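Long-range contact in acyl-CoA hydrolase (PDB 1Y7U), which probably hydrolyses the thioester of long-chain fatty acyl-CoAs, releasing the free fatty acid and coenzyme A: residues E97-V102 and T117-F122. Numbering follows the deposited sequence.
With COA (coenzyme A), chain F.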
loop_
_atom_site.group_PDB
_atom_site.type_symbol
_atom_site.label_atom_id
_atom_site.label_comp_id
_atom_site.label_asym_id
_atom_site.label_seq_id
_atom_site.Cartn_x
_atom_site.Cartn_y
_atom_site.Cartn_z
ATOM N N GLU A 97 5.686 -28.467 -7.603
ATOM C CA GLU A 97 4.977 -28.233 -6.359
ATOM C C GLU A 97 5.909 -27.619 -5.353
ATOM O O GLU A 97 6.967 -28.167 -5.045
ATOM C CB GLU A 97 4.395 -29.515 -5.795
ATOM C CG GLU A 97 3.141 -29.942 -6.490
ATOM C CD GLU A 97 2.317 -30.843 -5.623
ATOM O OE1 GLU A 97 1.637 -30.326 -4.717
ATOM O OE2 GLU A 97 2.360 -32.071 -5.831
ATOM N N VAL A 98 5.508 -26.465 -4.843
ATOM C CA VAL A 98 6.315 -25.748 -3.884
ATOM C C VAL A 98 5.721 -25.873 -2.498
ATOM O O VAL A 98 4.544 -25.563 -2.274
ATOM C CB VAL A 98 6.412 -24.264 -4.267
ATOM C CG1 VAL A 98 7.365 -23.550 -3.325
ATOM C CG2 VAL A 98 6.873 -24.131 -5.713
ATOM N N PHE A 99 6.538 -26.354 -1.573
ATOM C CA PHE A 99 6.106 -26.500 -0.194
ATOM C C PHE A 99 6.321 -25.148 0.473
ATOM O O PHE A 99 7.312 -24.458 0.202
ATOM C CB PHE A 99 6.940 -27.558 0.525
ATOM C CG PHE A 99 6.618 -27.688 1.976
ATOM C CD1 PHE A 99 5.404 -28.238 2.386
ATOM C CD2 PHE A 99 7.495 -27.198 2.947
ATOM C CE1 PHE A 99 5.066 -28.298 3.750
ATOM C CE2 PHE A 99 7.168 -27.253 4.312
ATOM C CZ PHE A 99 5.950 -27.801 4.711
ATOM N N VAL A 100 5.387 -24.757 1.329
ATOM C CA VAL A 100 5.506 -23.491 2.024
ATOM C C VAL A 100 5.236 -23.711 3.489
ATOM O O VAL A 100 4.263 -24.356 3.872
ATOM C CB VAL A 100 4.524 -22.450 1.493
ATOM C CG1 VAL A 100 4.835 -21.103 2.120
ATOM C CG2 VAL A 100 4.621 -22.369 -0.020
ATOM N N LYS A 101 6.104 -23.140 4.304
ATOM C CA LYS A 101 6.040 -23.282 5.741
ATOM C C LYS A 101 5.910 -21.894 6.380
ATOM O O LYS A 101 6.654 -20.975 6.039
ATOM C CB LYS A 101 7.322 -23.995 6.136
ATOM C CG LYS A 101 7.644 -24.131 7.569
ATOM C CD LYS A 101 9.008 -24.773 7.613
ATOM C CE LYS A 101 9.638 -24.692 8.970
ATOM N NZ LYS A 101 10.987 -25.306 8.891
ATOM N N VAL A 102 4.946 -21.733 7.282
ATOM C CA VAL A 102 4.738 -20.452 7.950
ATOM C C VAL A 102 4.920 -20.609 9.459
ATOM O O VAL A 102 4.186 -21.349 10.115
ATOM C CB VAL A 102 3.329 -19.896 7.659
ATOM C CG1 VAL A 102 3.129 -18.580 8.374
ATOM C CG2 VAL A 102 3.147 -19.707 6.164
ATOM N N THR A 117 1.032 -24.628 6.761
ATOM C CA THR A 117 1.889 -25.168 5.714
ATOM C C THR A 117 0.989 -25.475 4.527
ATOM O O THR A 117 -0.232 -25.506 4.657
ATOM C CB THR A 117 2.568 -26.481 6.120
ATOM O OG1 THR A 117 1.574 -27.493 6.292
ATOM C CG2 THR A 117 3.353 -26.306 7.402
ATOM N N SER A 118 1.582 -25.697 3.364
ATOM C CA SER A 118 0.792 -26.021 2.191
ATOM C C SER A 118 1.689 -26.254 0.988
ATOM O O SER A 118 2.909 -26.127 1.072
ATOM C CB SER A 118 -0.198 -24.890 1.894
ATOM O OG SER A 118 -1.156 -25.295 0.930
ATOM N N PHE A 119 1.077 -26.622 -0.125
ATOM C CA PHE A 119 1.812 -26.846 -1.353
ATOM C C PHE A 119 1.151 -25.981 -2.394
ATOM O O PHE A 119 -0.074 -25.959 -2.504
ATOM C CB PHE A 119 1.735 -28.306 -1.787
ATOM C CG PHE A 119 2.367 -29.257 -0.820
ATOM C CD1 PHE A 119 1.709 -29.609 0.356
ATOM C CD2 PHE A 119 3.623 -29.800 -1.077
ATOM C CE1 PHE A 119 2.299 -30.497 1.268
ATOM C CE2 PHE A 119 4.216 -30.678 -0.181
ATOM C CZ PHE A 119 3.558 -31.029 0.991
ATOM N N VAL A 120 1.955 -25.242 -3.140
ATOM C CA VAL A 120 1.407 -24.387 -4.173
ATOM C C VAL A 120 1.957 -24.938 -5.473
ATOM O O VAL A 120 3.147 -25.230 -5.576
ATOM C CB VAL A 120 1.849 -22.926 -3.990
ATOM C CG1 VAL A 120 0.995 -22.018 -4.870
ATOM C CG2 VAL A 120 1.730 -22.519 -2.530
ATOM N N THR A 121 1.091 -25.106 -6.462
ATOM C CA THR A 121 1.526 -25.644 -7.735
ATOM C C THR A 121 1.715 -24.529 -8.754
ATOM O O THR A 121 0.828 -23.693 -8.933
ATOM C CB THR A 121 0.493 -26.660 -8.278
ATOM O OG1 THR A 121 0.273 -27.683 -7.300
ATOM C CG2 THR A 121 0.992 -27.299 -9.567
ATOM N N PHE A 122 2.873 -24.524 -9.410
ATOM C CA PHE A 122 3.180 -23.527 -10.432
ATOM C C PHE A 122 3.477 -24.191 -11.777
ATOM O O PHE A 122 3.977 -25.314 -11.828
ATOM C CB PHE A 122 4.390 -22.677 -10.017
ATOM C CG PHE A 122 4.096 -21.671 -8.934
ATOM C CD1 PHE A 122 4.149 -22.035 -7.593
ATOM C CD2 PHE A 122 3.744 -20.365 -9.260
ATOM C CE1 PHE A 122 3.855 -21.114 -6.592
ATOM C CE2 PHE A 122 3.450 -19.439 -8.273
ATOM C CZ PHE A 122 3.505 -19.813 -6.934
HETATM N N1A COA F . -3.620 -27.992 -10.276
HETATM C C2A COA F . -2.358 -28.475 -10.300
HETATM N N3A COA F . -1.694 -28.590 -11.481
HETATM C C4A COA F . -2.276 -28.233 -12.607
HETATM C C5A COA F . -3.521 -27.712 -12.590
HETATM C C6A COA F . -4.224 -27.579 -11.412
HETATM N N6A COA F . -5.301 -26.806 -11.290
HETATM N N7A COA F . -3.830 -27.449 -13.831
HETATM C C8A COA F . -2.821 -27.749 -14.610
HETATM N N9A COA F . -1.851 -28.262 -13.877
HETATM C C1B COA F . -0.534 -28.631 -14.406
HETATM C C2B COA F . -0.308 -30.106 -14.616
HETATM O O2B COA F . 0.349 -30.583 -13.475
HETATM C C3B COA F . 0.593 -30.218 -15.825
HETATM O O3B COA F . 1.778 -30.632 -15.277
HETATM P P3B COA F . 2.911 -31.460 -15.859
HETATM O O7A COA F . 3.986 -31.240 -15.012
HETATM O O8A COA F . 3.370 -31.227 -17.153
HETATM O O9A COA F . 2.637 -32.806 -15.730
HETATM C C4B COA F . 0.718 -28.782 -16.245
HETATM O O4B COA F . -0.394 -28.162 -15.705
HETATM C C5B COA F . 0.671 -28.544 -17.718
HETATM O O5B COA F . -0.648 -28.245 -18.087
HETATM P P1A COA F . -1.207 -28.343 -19.575
HETATM O O1A COA F . -2.277 -29.337 -19.698
HETATM O O2A COA F . -0.148 -28.713 -20.511
HETATM O O3A COA F . -1.880 -26.958 -19.948
HETATM P P2A COA F . -2.886 -26.058 -19.115
HETATM O O4A COA F . -3.965 -26.810 -18.461
HETATM O O5A COA F . -3.439 -25.133 -20.071
HETATM O O6A COA F . -2.032 -25.263 -18.043
HETATM C CBP COA F . -3.317 -23.688 -16.655
HETATM C CCP COA F . -2.184 -23.917 -17.647
HETATM C CDP COA F . -4.455 -24.663 -16.815
HETATM C CEP COA F . -2.794 -23.835 -15.250
HETATM C CAP COA F . -4.037 -22.392 -17.027
HETATM O OAP COA F . -5.336 -22.653 -17.499
HETATM C C9P COA F . -3.778 -21.046 -16.438
HETATM O O9P COA F . -3.007 -20.147 -17.143
HETATM N N8P COA F . -4.281 -20.752 -15.282
HETATM C C7P COA F . -3.595 -19.913 -14.355
HETATM C C6P COA F . -2.880 -18.709 -14.934
HETATM C C5P COA F . -2.759 -17.574 -13.970
HETATM O O5P COA F . -2.649 -16.403 -14.387
HETATM N N4P COA F . -2.782 -17.891 -12.703
HETATM C C3P COA F . -3.198 -16.953 -11.727
HETATM C C2P COA F . -4.695 -16.870 -11.741
HETATM S S1P COA F . -5.245 -15.319 -12.361
#
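Val-98 and Val-120 exchange two backbone hydrogen bonds, Val-98 N to Val-120 O at 2.8 Å and Val-120 N to Val-98 O at 2.7 Å, and Val-100 and Ser-118 repeat the exchange as the next hydrogen-bonded pair. They join two central strands, 95-105 and 112-125, a beta hairpin of the antiparallel hotdog-fold sheet. Beta-branched valines suit the extended backbone. On their face Val-100 CG2 meets Val-120 CG2 at 3.8 Å, Val-120 also touches Met-67, and the Phe-122 ring offers CD1 to Val-98 CG2 and packs on Ala-50 of helix 39-58, the helix that the sheet wraps round in a hotdog fold.

The other face carries the non-hydrogen-bonded pairs. Phe-99 and Phe-119 form a T-shaped stack with planes at 61°: Phe-99 CD1 sits over the rim of one Phe-119 face, 3.6 Å from CZ. Their differing chi1 values, 176° and -63°, turn the rings toward each other. Flat apolar rings suit this buried face, where helix 142-170 covers Phe-119 through Ile-150 and Ala-151 and Leu-172 of the second subunit packs on Phe-99 and Thr-117. Nearer the ligand, Glu-97 crosses Thr-121 with CG 3.7 Å from OG1, and its OE1 comes 3.6 Å from Phe-119 CB. Branched Thr-121 serves two neighbours: its hydroxyl weakly hydrogen-bonds Ser-66, and its methyl CG2 lies 3.5 Å from N3A of the coenzyme A adenine.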